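Local coordinates for protein 4-amino-4-deoxychorismate lyase (Legionella pneumophila, PDB 3LUL) that belongs to the class IV aminotransferase-like family of pyridoxal-phosphate proteins and carries its cofactor as a modified lysine, at residues R123-N128 against V158-A163; T173-A178 against V233-S238; R226-D231 against D249-E254. All blocks are in the same frame, centred on the assembly; numbering follows the deposited sequence. Where two conformers were deposited one is given.

Interaction 1: residues R123-N128 against V158-A163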
loop_
_atom_site.group_PDB
_atom_site.type_symbol
_atom_site.label_atom_id
_atom_site.label_comp_id
_atom_site.label_asym_id
_atom_site.label_seq_id
_atom_site.Cartn_x
_atom_site.Cartn_y
_atom_site.Cartn_z
ATOM N N ARG B 123 -6.403 -13.731 19.766
ATOM C CA ARG B 123 -6.654 -12.503 20.508
ATOM C C ARG B 123 -6.526 -11.300 19.563
ATOM O O ARG B 123 -5.513 -11.145 18.864
ATOM C CB ARG B 123 -5.674 -12.376 21.678
ATOM C CG ARG B 123 -5.869 -13.397 22.801
ATOM C CD ARG B 123 -5.155 -12.933 24.061
ATOM N NE ARG B 123 -5.336 -13.810 25.216
ATOM C CZ ARG B 123 -6.342 -13.707 26.081
ATOM N NH1 ARG B 123 -7.287 -12.793 25.898
ATOM N NH2 ARG B 123 -6.417 -14.532 27.117
ATOM N N LEU B 124 -7.559 -10.451 19.546
ATOM C CA LEU B 124 -7.635 -9.266 18.675
ATOM C C LEU B 124 -7.573 -7.971 19.463
ATOM O O LEU B 124 -8.017 -7.932 20.614
ATOM C CB LEU B 124 -8.941 -9.263 17.897
ATOM C CG LEU B 124 -9.194 -10.461 16.995
ATOM C CD1 LEU B 124 -10.539 -10.333 16.271
ATOM C CD2 LEU B 124 -8.068 -10.611 15.966
ATOM N N ILE B 125 -7.024 -6.931 18.831
ATOM C CA ILE B 125 -7.138 -5.562 19.306
ATOM C C ILE B 125 -7.731 -4.712 18.206
ATOM O O ILE B 125 -7.551 -5.000 17.021
ATOM C CB ILE B 125 -5.795 -4.942 19.833
ATOM C CG1 ILE B 125 -4.652 -5.069 18.830
ATOM C CG2 ILE B 125 -5.407 -5.539 21.242
ATOM C CD1 ILE B 125 -3.992 -3.776 18.429
ATOM N N SER B 126 -8.470 -3.677 18.589
ATOM C CA SER B 126 -9.079 -2.775 17.617
ATOM C C SER B 126 -8.048 -1.724 17.239
ATOM O O SER B 126 -7.421 -1.148 18.111
ATOM C CB SER B 126 -10.273 -2.048 18.250
ATOM O OG SER B 126 -11.331 -2.919 18.560
ATOM N N ILE B 127 -7.932 -1.413 15.962
ATOM C CA ILE B 127 -7.033 -0.374 15.493
ATOM C C ILE B 127 -7.727 1.000 15.582
ATOM O O ILE B 127 -8.922 1.122 15.299
ATOM C CB ILE B 127 -6.602 -0.731 14.054
ATOM C CG1 ILE B 127 -5.637 -1.950 14.088
ATOM C CG2 ILE B 127 -6.007 0.445 13.321
ATOM C CD1 ILE B 127 -4.245 -1.714 14.643
ATOM N N ASN B 128 -6.956 2.026 15.924
ATOM C CA ASN B 128 -7.509 3.369 16.177
ATOM C C ASN B 128 -7.765 4.172 14.895
ATOM O O ASN B 128 -8.684 4.977 14.833
ATOM C CB ASN B 128 -6.610 4.192 17.121
ATOM C CG ASN B 128 -5.255 4.494 16.535
ATOM O OD1 ASN B 128 -4.532 3.586 16.113
ATOM N ND2 ASN B 128 -4.899 5.781 16.496
ATOM N N VAL B 158 1.299 -5.573 22.084
ATOM C CA VAL B 158 0.416 -5.464 23.286
ATOM C C VAL B 158 -0.165 -6.775 23.797
ATOM O O VAL B 158 -1.135 -6.744 24.566
ATOM C CB VAL B 158 -0.751 -4.462 23.097
ATOM C CG1 VAL B 158 -0.232 -3.111 22.771
ATOM C CG2 VAL B 158 -1.756 -4.951 22.053
ATOM N N GLY B 159 0.426 -7.908 23.395
ATOM C CA GLY B 159 -0.013 -9.236 23.855
ATOM C C GLY B 159 -1.055 -9.961 23.012
ATOM O O GLY B 159 -1.467 -11.075 23.364
ATOM N N ALA B 160 -1.498 -9.340 21.915
ATOM C CA ALA B 160 -2.554 -9.908 21.061
ATOM C C ALA B 160 -1.947 -10.624 19.862
ATOM O O ALA B 160 -0.726 -10.667 19.710
ATOM C CB ALA B 160 -3.485 -8.822 20.610
ATOM N N ASP B 161 -2.796 -11.157 19.001
ATOM C CA ASP B 161 -2.364 -11.903 17.821
ATOM C C ASP B 161 -2.586 -11.159 16.502
ATOM O O ASP B 161 -1.805 -11.330 15.565
ATOM C CB ASP B 161 -3.087 -13.245 17.763
ATOM C CG ASP B 161 -2.820 -14.080 19.006
ATOM O OD1 ASP B 161 -1.627 -14.310 19.302
ATOM O OD2 ASP B 161 -3.779 -14.437 19.702
ATOM N N ASP B 162 -3.658 -10.389 16.404
ATOM C CA ASP B 162 -4.055 -9.799 15.115
ATOM C C ASP B 162 -4.840 -8.547 15.452
ATOM O O ASP B 162 -5.168 -8.309 16.634
ATOM C CB ASP B 162 -4.851 -10.829 14.310
ATOM C CG ASP B 162 -4.968 -10.507 12.796
ATOM O OD1 ASP B 162 -4.481 -9.443 12.325
ATOM O OD2 ASP B 162 -5.602 -11.348 12.105
ATOM N N ALA B 163 -5.087 -7.728 14.430
ATOM C CA ALA B 163 -5.724 -6.430 14.550
ATOM C C ALA B 163 -7.000 -6.419 13.733
ATOM O O ALA B 163 -7.054 -7.032 12.658
ATOM C CB ALA B 163 -4.791 -5.352 14.017
#
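The carbonyl oxygen of Arg123 is gripped by two consecutive amides. Asp161 N gives the shorter bond, 2.7 Å to Arg123 O, and comes in tilted from the carbonyl plane. Asp162 N reaches Arg123 O at 3.2 Å, nearly in line with the C=O bond. The carboxylate of Asp161 answers from the same side of the chain: its OD2 takes the amide of Arg123 at 2.7 Å from N, through the lone pair turned away from OD1. Asp161 CG lies beside its own backbone N (chi1 -59°), which brings OD2 back to that amide. In one conformer the guanidinium of Arg123 leads away and bonds Ser247 through NH1.

Beyond this point the chains pair as parallel strands. Ile125 N donates to Asp162 O at 3.2 Å, in the plane of the carbonyl. Leu124 and Asp162 share one face, where CD2 of Leu124 lies alongside CB of Asp162. The carboxylate of Asp162 is held by Thr175 and Thr176. On the other face Ile125 CG2 meets Val158 CG2 at 3.8 Å and also touches Ala160 CB. Ile127 adds its CG1, which packs on Ala163 CB at 3.5 Å. Helix 146-157 covers this apolar face through Ala151, Gln154 and Ala155.

Gly159, with positive phi, ends that helix as the C-prime residue of a Schellman motif. The segment thus carries the chain from helix into strand, completing a beta-alpha-beta connection between parallel neighbours. The paired amide and carboxylate bonds at Arg123 are consistent with the incoming chain being set in register just before Leu124 pairs with Asp162.

Interaction 2: residues T173-A178 against V233-S238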
loop_
_atom_site.group_PDB
_atom_site.type_symbol
_atom_site.label_atom_id
_atom_site.label_comp_id
_atom_site.label_asym_id
_atom_site.label_seq_id
_atom_site.Cartn_x
_atom_site.Cartn_y
_atom_site.Cartn_z
ATOM N N THR B 173 -14.854 -3.958 9.758
ATOM C CA THR B 173 -14.579 -4.472 8.412
ATOM C C THR B 173 -13.977 -5.892 8.517
ATOM O O THR B 173 -14.697 -6.874 8.395
ATOM C CB THR B 173 -13.743 -3.501 7.555
ATOM O OG1 THR B 173 -12.434 -3.251 8.137
ATOM C CG2 THR B 173 -14.513 -2.212 7.424
ATOM N N GLU B 174 -12.684 -5.979 8.790
ATOM C CA GLU B 174 -11.951 -7.247 8.732
ATOM C C GLU B 174 -10.679 -7.113 9.522
ATOM O O GLU B 174 -10.370 -6.024 10.010
ATOM C CB GLU B 174 -11.623 -7.550 7.265
ATOM C CG GLU B 174 -10.754 -6.492 6.651
ATOM C CD GLU B 174 -10.702 -6.538 5.141
ATOM O OE1 GLU B 174 -11.292 -7.454 4.540
ATOM O OE2 GLU B 174 -10.005 -5.676 4.578
ATOM N N THR B 175 -9.924 -8.209 9.653
ATOM C CA THR B 175 -8.598 -8.138 10.238
ATOM C C THR B 175 -7.494 -7.899 9.188
ATOM O O THR B 175 -7.772 -7.514 8.049
ATOM C CB THR B 175 -8.267 -9.422 11.085
ATOM O OG1 THR B 175 -8.019 -10.534 10.223
ATOM C CG2 THR B 175 -9.405 -9.719 12.106
ATOM N N THR B 176 -6.248 -8.116 9.578
ATOM C CA THR B 176 -5.110 -8.036 8.637
ATOM C C THR B 176 -5.093 -9.127 7.568
ATOM O O THR B 176 -4.385 -9.012 6.564
ATOM C CB THR B 176 -3.769 -8.108 9.355
ATOM O OG1 THR B 176 -3.576 -9.407 9.946
ATOM C CG2 THR B 176 -3.660 -7.004 10.424
ATOM N N CYS B 177 -5.827 -10.214 7.801
ATOM C CA CYS B 177 -5.759 -11.367 6.900
ATOM C C CYS B 177 -7.023 -12.212 6.808
ATOM O O CYS B 177 -6.995 -13.284 6.208
ATOM C CB CYS B 177 -4.591 -12.251 7.370
ATOM S SG CYS B 177 -4.902 -13.030 8.965
ATOM N N ALA B 178 -8.139 -11.729 7.342
ATOM C CA ALA B 178 -9.315 -12.559 7.477
ATOM C C ALA B 178 -10.584 -11.735 7.622
ATOM O O ALA B 178 -10.549 -10.585 8.101
ATOM C CB ALA B 178 -9.132 -13.532 8.665
ATOM N N VAL B 233 -17.339 -15.233 18.157
ATOM C CA VAL B 233 -16.754 -14.458 17.097
ATOM C C VAL B 233 -15.710 -15.339 16.478
ATOM O O VAL B 233 -14.942 -16.032 17.187
ATOM C CB VAL B 233 -16.055 -13.176 17.592
ATOM C CG1 VAL B 233 -15.441 -12.418 16.438
ATOM C CG2 VAL B 233 -17.059 -12.256 18.375
ATOM N N PHE B 234 -15.623 -15.291 15.158
ATOM C CA PHE B 234 -14.588 -16.111 14.437
ATOM C C PHE B 234 -14.180 -15.479 13.109
ATOM O O PHE B 234 -14.846 -14.590 12.582
ATOM C CB PHE B 234 -15.042 -17.579 14.257
ATOM C CG PHE B 234 -16.170 -17.783 13.269
ATOM C CD1 PHE B 234 -15.913 -17.892 11.906
ATOM C CD2 PHE B 234 -17.493 -17.845 13.704
ATOM C CE1 PHE B 234 -16.952 -18.111 11.007
ATOM C CE2 PHE B 234 -18.550 -18.053 12.806
ATOM C CZ PHE B 234 -18.287 -18.181 11.470
ATOM N N LEU B 235 -13.047 -15.920 12.589
ATOM C CA LEU B 235 -12.473 -15.346 11.363
ATOM C C LEU B 235 -12.354 -16.391 10.270
ATOM O O LEU B 235 -12.294 -17.572 10.564
ATOM C CB LEU B 235 -11.087 -14.831 11.656
ATOM C CG LEU B 235 -10.949 -13.902 12.866
ATOM C CD1 LEU B 235 -9.459 -13.596 13.131
ATOM C CD2 LEU B 235 -11.741 -12.629 12.655
ATOM N N THR B 236 -12.275 -15.948 9.020
ATOM C CA THR B 236 -12.199 -16.868 7.905
ATOM C C THR B 236 -11.140 -16.398 6.909
ATOM O O THR B 236 -11.029 -15.206 6.616
ATOM C CB THR B 236 -13.576 -17.011 7.152
ATOM O OG1 THR B 236 -13.948 -15.758 6.554
ATOM C CG2 THR B 236 -14.730 -17.459 8.094
ATOM N N ASN B 237 -10.381 -17.353 6.393
ATOM C CA ASN B 237 -9.548 -17.157 5.218
ATOM C C ASN B 237 -9.174 -18.505 4.593
ATOM O O ASN B 237 -9.485 -19.557 5.155
ATOM C CB ASN B 237 -8.327 -16.272 5.496
ATOM C CG ASN B 237 -7.305 -16.900 6.434
ATOM O OD1 ASN B 237 -7.231 -18.116 6.583
ATOM N ND2 ASN B 237 -6.478 -16.053 7.051
ATOM N N SER B 238 -8.555 -18.465 3.419
ATOM C CA SER B 238 -8.360 -19.694 2.630
ATOM C C SER B 238 -7.349 -20.589 3.279
ATOM O O SER B 238 -7.506 -21.786 3.242
ATOM C CB SER B 238 -7.861 -19.375 1.207
ATOM O OG SER B 238 -8.876 -18.833 0.432
#
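This is a buried packing contact in which Thr175 and Ala178, in the turn at the end of strand 172-175, meet Leu235 of strand 232-237, within the large mixed sheet of the class IV aminotransferase fold. The turn is an ST turn: Thr175 OG1 accepts the amide of Cys177. Separately, Thr175 N donates to Ala178 O at 2.9 Å, which closes the loop from Thr175 to Ala178.

Apolar groups fill the middle of the contact. Thr175 and Leu235 reach toward each other tip to tip, with CG2 of Thr175 lying 3.8 Å from CD2 of Leu235 and slightly farther from CD1. The hydroxyl of Thr175 sits between its backbone N and carbonyl carbon (chi1 73°). This leaves the methyl to face the leucine while OG1 serves the turn. Ala178 CB comes against Leu235 CB at 3.8 Å, and it also lies against the carbonyl oxygen of Thr236.

The neighbouring residues are close to the cofactor. Ser238 OG bonds a phosphate oxygen of the modified lysine at position 141, and Glu174 OE1 makes a weak hydrogen bond to its N1. The contact therefore joins two chain segments that each send a residue to the same cofactor.

One bond crosses between the segments. Asn237 is held at its other end, where OD1 takes the amide of Gln240. Its ND2 donates to Cys177 O at 2.9 Å with an angle of 165° at the hydrogen; the oxygen lies in the asparagine amide plane, but ND2 stands above the plane of the Cys177 carbonyl.

Interaction 3: residues R226-D231 against D249-E254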
loop_
_atom_site.group_PDB
_atom_site.type_symbol
_atom_site.label_atom_id
_atom_site.label_comp_id
_atom_site.label_asym_id
_atom_site.label_seq_id
_atom_site.Cartn_x
_atom_site.Cartn_y
_atom_site.Cartn_z
ATOM N N ARG B 226 -21.908 -4.501 18.867
ATOM C CA ARG B 226 -22.392 -5.821 18.388
ATOM C C ARG B 226 -21.401 -6.938 18.618
ATOM O O ARG B 226 -21.796 -8.059 18.981
ATOM C CB ARG B 226 -22.758 -5.799 16.906
ATOM C CG ARG B 226 -23.932 -4.930 16.559
ATOM C CD ARG B 226 -25.190 -5.366 17.245
ATOM N NE ARG B 226 -25.487 -6.782 17.021
ATOM C CZ ARG B 226 -26.214 -7.274 16.014
ATOM N NH1 ARG B 226 -26.746 -6.478 15.089
ATOM N NH2 ARG B 226 -26.415 -8.592 15.934
ATOM N N ILE B 227 -20.118 -6.662 18.396
ATOM C CA ILE B 227 -19.082 -7.670 18.608
ATOM C C ILE B 227 -18.981 -7.982 20.091
ATOM O O ILE B 227 -18.984 -9.157 20.499
ATOM C CB ILE B 227 -17.693 -7.223 18.089
ATOM C CG1 ILE B 227 -17.760 -6.818 16.635
ATOM C CG2 ILE B 227 -16.685 -8.325 18.210
ATOM C CD1 ILE B 227 -16.505 -6.021 16.191
ATOM N N GLU B 228 -18.924 -6.938 20.908
ATOM C CA GLU B 228 -18.756 -7.092 22.357
ATOM C C GLU B 228 -19.876 -7.926 22.958
ATOM O O GLU B 228 -19.651 -8.704 23.875
ATOM C CB GLU B 228 -18.654 -5.713 23.017
ATOM C CG GLU B 228 -17.349 -5.019 22.595
ATOM C CD GLU B 228 -17.236 -3.559 22.977
ATOM O OE1 GLU B 228 -18.258 -2.899 23.266
ATOM O OE2 GLU B 228 -16.093 -3.064 22.955
ATOM N N ASP B 229 -21.085 -7.758 22.417
ATOM C CA ASP B 229 -22.273 -8.507 22.851
ATOM C C ASP B 229 -22.484 -9.886 22.188
ATOM O O ASP B 229 -23.430 -10.581 22.545
ATOM C CB ASP B 229 -23.543 -7.662 22.648
ATOM C CG ASP B 229 -23.618 -6.450 23.594
ATOM O OD1 ASP B 229 -22.781 -6.330 24.530
ATOM O OD2 ASP B 229 -24.516 -5.604 23.380
ATOM N N ALA B 230 -21.616 -10.287 21.261
ATOM C CA ALA B 230 -21.758 -11.575 20.556
ATOM C C ALA B 230 -21.588 -12.795 21.457
ATOM O O ALA B 230 -20.855 -12.733 22.434
ATOM C CB ALA B 230 -20.742 -11.652 19.406
ATOM N N ASP B 231 -22.219 -13.915 21.093
ATOM C CA ASP B 231 -22.008 -15.186 21.776
ATOM C C ASP B 231 -20.651 -15.779 21.403
ATOM O O ASP B 231 -19.953 -16.352 22.263
ATOM C CB ASP B 231 -23.148 -16.185 21.482
ATOM C CG ASP B 231 -24.487 -15.733 22.058
ATOM O OD1 ASP B 231 -24.477 -15.081 23.136
ATOM O OD2 ASP B 231 -25.538 -16.024 21.448
ATOM N N ASP B 249 -9.837 -6.680 22.427
ATOM C CA ASP B 249 -9.457 -5.697 23.456
ATOM C C ASP B 249 -9.637 -6.358 24.836
ATOM O O ASP B 249 -9.101 -7.443 25.070
ATOM C CB ASP B 249 -10.288 -4.419 23.250
ATOM C CG ASP B 249 -10.121 -3.831 21.853
ATOM O OD1 ASP B 249 -8.968 -3.749 21.394
ATOM O OD2 ASP B 249 -11.124 -3.409 21.228
ATOM N N ASN B 250 -10.417 -5.752 25.715
ATOM C CA ASN B 250 -10.682 -6.350 27.029
ATOM C C ASN B 250 -12.008 -7.108 27.121
ATOM O O ASN B 250 -12.735 -7.002 28.103
ATOM C CB ASN B 250 -10.596 -5.303 28.123
ATOM C CG ASN B 250 -11.708 -4.274 28.060
ATOM O OD1 ASN B 250 -11.907 -3.605 27.036
ATOM N ND2 ASN B 250 -12.434 -4.127 29.178
ATOM N N ILE B 251 -12.306 -7.919 26.121
ATOM C CA ILE B 251 -13.566 -8.652 26.108
ATOM C C ILE B 251 -13.252 -10.084 25.706
ATOM O O ILE B 251 -12.709 -10.314 24.623
ATOM C CB ILE B 251 -14.583 -7.988 25.157
ATOM C CG1 ILE B 251 -14.833 -6.531 25.591
ATOM C CG2 ILE B 251 -15.910 -8.765 25.145
ATOM C CD1 ILE B 251 -14.889 -5.555 24.487
ATOM N N ILE B 252 -13.564 -11.020 26.602
ATOM C CA ILE B 252 -13.329 -12.444 26.397
ATOM C C ILE B 252 -14.640 -13.065 25.929
ATOM O O ILE B 252 -15.693 -12.771 26.501
ATOM C CB ILE B 252 -12.894 -13.142 27.716
ATOM C CG1 ILE B 252 -11.766 -12.364 28.401
ATOM C CG2 ILE B 252 -12.433 -14.562 27.450
ATOM C CD1 ILE B 252 -10.483 -12.356 27.617
ATOM N N PHE B 253 -14.564 -13.932 24.920
ATOM C CA PHE B 253 -15.691 -14.679 24.404
ATOM C C PHE B 253 -15.563 -16.173 24.682
ATOM O O PHE B 253 -14.454 -16.719 24.760
ATOM C CB PHE B 253 -15.754 -14.520 22.884
ATOM C CG PHE B 253 -15.808 -13.087 22.427
ATOM C CD1 PHE B 253 -16.978 -12.358 22.568
ATOM C CD2 PHE B 253 -14.709 -12.494 21.833
ATOM C CE1 PHE B 253 -17.046 -11.044 22.147
ATOM C CE2 PHE B 253 -14.764 -11.196 21.407
ATOM C CZ PHE B 253 -15.944 -10.460 21.591
ATOM N N GLU B 254 -16.715 -16.834 24.788
ATOM C CA GLU B 254 -16.778 -18.275 24.636
ATOM C C GLU B 254 -16.354 -18.622 23.199
ATOM O O GLU B 254 -16.855 -18.017 22.243
ATOM C CB GLU B 254 -18.205 -18.773 24.915
ATOM C CG GLU B 254 -18.435 -20.239 24.621
ATOM C CD GLU B 254 -17.461 -21.142 25.359
ATOM O OE1 GLU B 254 -17.446 -21.109 26.618
ATOM O OE2 GLU B 254 -16.709 -21.873 24.681
HETATM O O HOH W 1 -19.073 -15.328 24.588
#
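Phe253 and Ile227 cross at a slant, with the ring tip of the phenylalanine reaching the end of helix 224-228. CZ of Phe253 lies 4.1 Å from CG2 of Ile227. With CG1 of Ile227 beside the backbone N (chi1 -55°), CG2 lies anti to that N and is the branch that meets the ring, while CG1 and CD1 lead away. The ring also comes close to the backbone oxygens of Ile227, Glu228 and Ala230, at and just after the helix. CE1 of Phe253 is 3.2 Å from Ile227 O and 3.9 Å from Glu228 O. Its CD1 is 3.9 Å from Ala230 O. All three oxygens stand oblique to the ring. Ile227 O is also used by the chain itself, accepting the amide of Ala230 at 3.0 Å.

Ile251 lies beside Glu228, their side chains at about a right angle, but the modelled approach of Ile251 CD1 to the glutamate chain is too short and is doubtful. The sounder contact is that of the other branch, Ile251 CG2, which lies 4.0 Å from Glu228 O.

Toward Asp231 and Glu254 the two backbones are linked by one water. It donates to Asp231 O at 2.7 Å and accepts from Glu254 N. The side chains at this end turn elsewhere: Asp231 OD2 bonds the amide of Asn185, and Glu254 OE2 that of Asn256.

The contact lies at the edge of the large sheet. Val233 of strand 232-237 and Leu248 of strand 241-248 touch both Ile227 and Phe253. The short helix 224-228 and the strand 251-252 thus pack together beside those two strands, with Leu164 and Phe166 of strand 162-167 also against Ile227.

All three contacts draw on one large mixed sheet. Interaction 1 lies about 13 Å from each of the others, centre to centre, and interactions 2 and 3 are about 16 Å apart. Interaction 1 closes before the other two open along the chain; the segments of interactions 2 and 3 alternate. Strands 162-167 and 172-175, consecutive in the chain and neighbours in the sheet, join interactions 1 and 2. Asp249 joins interactions 1 and 3 through Ser126 and Leu124. Helix 224-228 of interaction 3 is followed in the chain by strand 232-237 of interaction 2. The cofactor thus adjoins interaction 2, nearest the chain's centre, while interactions 1 and 3 join parts of the sheet farther out.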